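Local coordinates for CT296 (Chlamydia trachomatis, PDB 3QH6), which is of unknown function but resembles Fe(II) 2-oxoglutarate-dependent enzymes in its structure, at residues A[101-114]-A[124-136]. Residues are numbered along the deposited sequence; the frame is centred on the assembly and turned at random.
Sequences QEEILFDDCDCSVL and WGLFFSGEYPQDV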
loop_
_atom_site.group_PDB
_atom_site.type_symbol
_atom_site.label_atom_id
_atom_site.label_comp_id
_atom_site.label_asym_id
_atom_site.label_seq_id
_atom_site.Cartn_x
_atom_site.Cartn_y
_atom_site.Cartn_z
ATOM N N GLN A 101 3.105 12.579 4.143
ATOM C CA GLN A 101 3.207 11.397 4.999
ATOM C C GLN A 101 2.663 11.657 6.403
ATOM O O GLN A 101 2.299 10.718 7.108
ATOM C CB GLN A 101 4.632 10.836 5.061
ATOM C CG GLN A 101 5.609 11.579 5.932
ATOM C CD GLN A 101 6.829 10.725 6.242
ATOM O OE1 GLN A 101 7.575 10.342 5.341
ATOM N NE2 GLN A 101 7.013 10.390 7.517
ATOM N N GLU A 102 2.591 12.930 6.790
ATOM C CA GLU A 102 2.107 13.316 8.099
ATOM C C GLU A 102 0.629 12.977 8.262
ATOM O O GLU A 102 0.090 12.980 9.378
ATOM C CB GLU A 102 2.311 14.822 8.298
ATOM C CG GLU A 102 3.773 15.242 8.488
ATOM C CD GLU A 102 4.573 15.281 7.182
ATOM O OE1 GLU A 102 3.965 15.333 6.087
ATOM O OE2 GLU A 102 5.821 15.259 7.251
ATOM N N GLU A 103 -0.025 12.683 7.141
ATOM C CA GLU A 103 -1.467 12.436 7.131
ATOM C C GLU A 103 -1.756 10.982 7.501
ATOM O O GLU A 103 -2.892 10.596 7.806
ATOM C CB GLU A 103 -2.035 12.806 5.749
ATOM C CG GLU A 103 -2.102 14.329 5.536
ATOM C CD GLU A 103 -2.452 14.736 4.116
ATOM O OE1 GLU A 103 -2.275 13.918 3.186
ATOM O OE2 GLU A 103 -2.904 15.887 3.933
ATOM N N ILE A 104 -0.706 10.179 7.515
ATOM C CA ILE A 104 -0.822 8.761 7.820
ATOM C C ILE A 104 -0.758 8.591 9.318
ATOM O O ILE A 104 0.332 8.606 9.904
ATOM C CB ILE A 104 0.360 7.981 7.206
ATOM C CG1 ILE A 104 0.467 8.275 5.711
ATOM C CG2 ILE A 104 0.222 6.481 7.486
ATOM C CD1 ILE A 104 1.680 7.627 5.062
ATOM N N LEU A 105 -1.906 8.435 9.962
ATOM C CA LEU A 105 -1.903 8.378 11.434
ATOM C C LEU A 105 -1.956 6.930 11.911
ATOM O O LEU A 105 -2.084 6.029 11.102
ATOM C CB LEU A 105 -3.104 9.148 11.982
ATOM C CG LEU A 105 -3.226 10.523 11.349
ATOM C CD1 LEU A 105 -4.538 11.208 11.728
ATOM C CD2 LEU A 105 -2.034 11.324 11.786
ATOM N N PHE A 106 -1.871 6.703 13.220
ATOM C CA PHE A 106 -1.935 5.340 13.744
ATOM C C PHE A 106 -3.249 4.618 13.388
ATOM O O PHE A 106 -4.341 5.183 13.495
ATOM C CB PHE A 106 -1.749 5.351 15.292
ATOM C CG PHE A 106 -1.831 3.971 15.916
ATOM C CD1 PHE A 106 -0.776 3.091 15.803
ATOM C CD2 PHE A 106 -2.951 3.558 16.621
ATOM C CE1 PHE A 106 -0.841 1.824 16.359
ATOM C CE2 PHE A 106 -3.009 2.294 17.184
ATOM C CZ PHE A 106 -1.931 1.425 17.044
ATOM N N ASP A 107 -3.130 3.347 13.007
ATOM C CA ASP A 107 -4.276 2.472 12.793
ATOM C C ASP A 107 -3.866 1.119 13.344
ATOM O O ASP A 107 -2.736 0.682 13.143
ATOM C CB ASP A 107 -4.593 2.383 11.277
ATOM C CG ASP A 107 -5.868 1.607 10.974
ATOM O OD1 ASP A 107 -5.885 0.384 11.205
ATOM O OD2 ASP A 107 -6.831 2.202 10.432
ATOM N N ASP A 108 -4.760 0.461 14.071
ATOM C CA ASP A 108 -4.380 -0.769 14.768
ATOM C C ASP A 108 -4.588 -2.030 13.924
ATOM O O ASP A 108 -4.495 -3.149 14.467
ATOM C CB ASP A 108 -5.136 -0.892 16.126
ATOM C CG ASP A 108 -6.621 -1.187 15.955
ATOM O OD1 ASP A 108 -7.142 -1.015 14.833
ATOM O OD2 ASP A 108 -7.283 -1.566 16.954
ATOM N N CYS A 109 -4.807 -1.874 12.610
ATOM C CA CYS A 109 -5.004 -3.044 11.732
ATOM C C CYS A 109 -3.803 -4.010 11.734
ATOM O O CYS A 109 -2.710 -3.654 12.156
ATOM C CB CYS A 109 -5.322 -2.605 10.279
ATOM S SG CYS A 109 -3.929 -1.694 9.477
ATOM N N ASP A 110 -4.010 -5.244 11.272
ATOM C CA ASP A 110 -2.937 -6.240 11.251
ATOM C C ASP A 110 -1.748 -5.742 10.426
ATOM O O ASP A 110 -0.599 -5.931 10.800
ATOM C CB ASP A 110 -3.439 -7.569 10.663
ATOM C CG ASP A 110 -4.552 -8.184 11.475
ATOM O OD1 ASP A 110 -5.622 -7.551 11.573
ATOM O OD2 ASP A 110 -4.361 -9.307 12.000
ATOM N N CYS A 111 -2.017 -5.107 9.287
ATOM C CA CYS A 111 -0.904 -4.694 8.407
ATOM C C CYS A 111 -1.361 -3.557 7.515
ATOM O O CYS A 111 -2.469 -3.610 6.982
ATOM C CB CYS A 111 -0.448 -5.864 7.516
ATOM S SG CYS A 111 1.142 -5.527 6.639
ATOM N N SER A 112 -0.535 -2.529 7.345
ATOM C CA SER A 112 -0.854 -1.504 6.345
ATOM C C SER A 112 0.052 -1.608 5.106
ATOM O O SER A 112 1.166 -2.148 5.169
ATOM C CB SER A 112 -0.752 -0.104 6.971
ATOM O OG SER A 112 -1.660 0.048 8.053
ATOM N N VAL A 113 -0.396 -1.048 3.984
ATOM C CA VAL A 113 0.496 -0.912 2.845
ATOM C C VAL A 113 0.403 0.503 2.350
ATOM O O VAL A 113 -0.689 1.004 2.096
ATOM C CB VAL A 113 0.124 -1.877 1.700
ATOM C CG1 VAL A 113 0.965 -1.551 0.425
ATOM C CG2 VAL A 113 0.337 -3.303 2.143
ATOM N N LEU A 114 1.544 1.163 2.232
ATOM C CA LEU A 114 1.574 2.499 1.648
ATOM C C LEU A 114 2.011 2.279 0.217
ATOM O O LEU A 114 3.076 1.751 -0.022
ATOM C CB LEU A 114 2.573 3.394 2.415
ATOM C CG LEU A 114 2.806 4.844 1.956
ATOM C CD1 LEU A 114 3.360 4.918 0.533
ATOM C CD2 LEU A 114 1.546 5.633 2.058
ATOM N N TRP A 124 6.126 1.928 -5.891
ATOM C CA TRP A 124 6.836 1.450 -4.678
ATOM C C TRP A 124 5.811 1.264 -3.555
ATOM O O TRP A 124 4.882 2.053 -3.442
ATOM C CB TRP A 124 7.902 2.448 -4.209
ATOM C CG TRP A 124 9.186 2.519 -5.045
ATOM C CD1 TRP A 124 9.290 2.744 -6.394
ATOM C CD2 TRP A 124 10.528 2.403 -4.554
ATOM N NE1 TRP A 124 10.619 2.765 -6.773
ATOM C CE2 TRP A 124 11.398 2.558 -5.662
ATOM C CE3 TRP A 124 11.082 2.177 -3.287
ATOM C CZ2 TRP A 124 12.794 2.491 -5.535
ATOM C CZ3 TRP A 124 12.472 2.110 -3.163
ATOM C CH2 TRP A 124 13.310 2.261 -4.287
ATOM N N GLY A 125 5.937 0.217 -2.752
ATOM C CA GLY A 125 5.022 0.063 -1.625
ATOM C C GLY A 125 5.734 -0.371 -0.357
ATOM O O GLY A 125 6.731 -1.068 -0.402
ATOM N N LEU A 126 5.210 0.057 0.784
ATOM C CA LEU A 126 5.783 -0.256 2.089
ATOM C C LEU A 126 4.759 -1.044 2.890
ATOM O O LEU A 126 3.648 -0.542 3.094
ATOM C CB LEU A 126 6.152 1.065 2.827
ATOM C CG LEU A 126 6.676 0.986 4.279
ATOM C CD1 LEU A 126 8.052 0.306 4.333
ATOM C CD2 LEU A 126 6.762 2.365 4.925
ATOM N N PHE A 127 5.081 -2.278 3.296
ATOM C CA PHE A 127 4.221 -2.999 4.231
ATOM C C PHE A 127 4.711 -2.631 5.629
ATOM O O PHE A 127 5.911 -2.641 5.867
ATOM C CB PHE A 127 4.361 -4.502 4.127
ATOM C CG PHE A 127 3.831 -5.091 2.827
ATOM C CD1 PHE A 127 4.615 -5.058 1.676
ATOM C CD2 PHE A 127 2.580 -5.714 2.794
ATOM C CE1 PHE A 127 4.166 -5.644 0.479
ATOM C CE2 PHE A 127 2.105 -6.300 1.591
ATOM C CZ PHE A 127 2.885 -6.254 0.442
ATOM N N PHE A 128 3.812 -2.373 6.570
ATOM C CA PHE A 128 4.256 -2.074 7.923
ATOM C C PHE A 128 3.115 -2.291 8.896
ATOM O O PHE A 128 1.961 -2.356 8.494
ATOM C CB PHE A 128 4.732 -0.604 8.034
ATOM C CG PHE A 128 3.623 0.440 7.817
ATOM C CD1 PHE A 128 2.996 1.048 8.904
ATOM C CD2 PHE A 128 3.242 0.820 6.529
ATOM C CE1 PHE A 128 1.998 1.997 8.710
ATOM C CE2 PHE A 128 2.239 1.761 6.318
ATOM C CZ PHE A 128 1.613 2.355 7.413
ATOM N N SER A 129 3.411 -2.364 10.192
ATOM C CA SER A 129 2.313 -2.356 11.135
ATOM C C SER A 129 2.526 -1.264 12.155
ATOM O O SER A 129 3.625 -0.800 12.343
ATOM C CB SER A 129 2.094 -3.736 11.776
ATOM O OG SER A 129 2.922 -3.952 12.878
ATOM N N GLY A 130 1.456 -0.840 12.796
ATOM C CA GLY A 130 1.556 0.268 13.747
ATOM C C GLY A 130 1.747 1.621 13.077
ATOM O O GLY A 130 1.267 1.856 11.982
ATOM N N GLU A 131 2.445 2.527 13.744
ATOM C CA GLU A 131 2.678 3.888 13.206
ATOM C C GLU A 131 3.552 3.852 11.943
ATOM O O GLU A 131 4.432 3.003 11.814
ATOM C CB GLU A 131 3.358 4.754 14.281
ATOM C CG GLU A 131 2.546 4.766 15.607
ATOM C CD GLU A 131 2.311 6.158 16.146
ATOM O OE1 GLU A 131 3.063 7.078 15.757
ATOM O OE2 GLU A 131 1.375 6.328 16.966
ATOM N N TYR A 132 3.319 4.790 11.036
ATOM C CA TYR A 132 4.137 4.898 9.835
ATOM C C TYR A 132 5.600 5.093 10.235
ATOM O O TYR A 132 5.906 5.960 11.074
ATOM C CB TYR A 132 3.654 6.071 8.966
ATOM C CG TYR A 132 4.309 6.105 7.609
ATOM C CD1 TYR A 132 3.967 5.161 6.645
ATOM C CD2 TYR A 132 5.248 7.081 7.279
ATOM C CE1 TYR A 132 4.549 5.175 5.411
ATOM C CE2 TYR A 132 5.844 7.097 6.033
ATOM C CZ TYR A 132 5.486 6.135 5.107
ATOM O OH TYR A 132 6.041 6.114 3.858
ATOM N N PRO A 133 6.511 4.289 9.650
ATOM C CA PRO A 133 7.926 4.360 10.052
ATOM C C PRO A 133 8.650 5.540 9.459
ATOM O O PRO A 133 8.575 5.801 8.250
ATOM C CB PRO A 133 8.510 3.048 9.509
ATOM C CG PRO A 133 7.658 2.684 8.412
ATOM C CD PRO A 133 6.266 3.137 8.766
ATOM N N GLN A 134 9.386 6.235 10.318
ATOM C CA GLN A 134 10.124 7.418 9.918
ATOM C C GLN A 134 11.447 7.031 9.262
ATOM O O GLN A 134 12.073 6.027 9.623
ATOM C CB GLN A 134 10.348 8.328 11.133
ATOM C CG GLN A 134 9.046 8.831 11.763
ATOM C CD GLN A 134 8.176 9.608 10.781
ATOM O OE1 GLN A 134 7.090 9.161 10.393
ATOM N NE2 GLN A 134 8.651 10.777 10.380
ATOM N N ASP A 135 11.849 7.826 8.278
ATOM C CA ASP A 135 13.114 7.629 7.583
ATOM C C ASP A 135 13.194 6.282 6.869
ATOM O O ASP A 135 14.248 5.650 6.854
ATOM C CB ASP A 135 14.290 7.771 8.557
ATOM N N VAL A 136 12.078 5.839 6.291
ATOM C CA VAL A 136 12.078 4.649 5.441
ATOM C C VAL A 136 11.610 5.021 4.026
ATOM O O VAL A 136 12.226 4.620 3.040
ATOM C CB VAL A 136 11.205 3.499 6.034
ATOM C CG1 VAL A 136 11.086 2.345 5.054
ATOM C CG2 VAL A 136 11.799 3.002 7.348
HETATM O O HOH W 1 1.143 6.481 11.781
HETATM O O HOH W 2 -0.308 3.741 10.770
HETATM O O HOH W 3 -1.254 -1.448 12.478
HETATM O O HOH W 4 -0.381 -0.079 10.421
#
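Ser112 and Phe128 pair through two backbone hydrogen bonds, and Leu114 and Leu126 repeat the pattern two residues on, so four bonds hold the antiparallel strands 111-114 and 125-128 together. The straightest runs from Ser112 N to Phe128 O (2.8 Å, N-H...O 166°). Between these rungs sits the non-hydrogen-bonded pair Val113 and Phe127. Beyond the strands, waters bridge the two loops: one accepts from Tyr132 N and donates to Ile104 O, a second donates to both Leu105 O and Gly130 O, and a third takes the N-H of Gly130 and donates to the carbonyls of Asp107 and Cys109. Gly130 suits this turn, since its positive phi (73°) is easiest for a residue without a side chain. A fourth water links Gly130 O to Ser112 OG, which also bonds Arg149.

On the face with Ser112, CG of Phe128 is set between its backbone N and carbonyl carbon (chi1 65°), and the ring turns back across Ser112. Ser112 CB sits over one face, offset toward the rim, 3.4 Å from Phe128 CZ, a CH-pi contact; serine's small CB lets the ring lie this close while OG keeps its polar partners. The Tyr132 ring, its hydroxyl bonded to Phe137 O, receives Ile104 CD1 over its centre in another CH-pi contact, 3.8 Å from the Tyr132 centroid, while Leu114 CG lies 3.9 Å from Tyr132 CE1, oblique to the ring. On the other face, Val113 CG2 lies 3.4 Å from Phe127 CD2, and Cys111 SG comes to that ring's edge; helix 77-85 packs on Phe127. The arrangement is a beta hairpin inside an antiparallel sheet, flanked by strands 20-23 and 145-151, consistent with the cupin-like fold of 2-oxoglutarate-dependent enzymes.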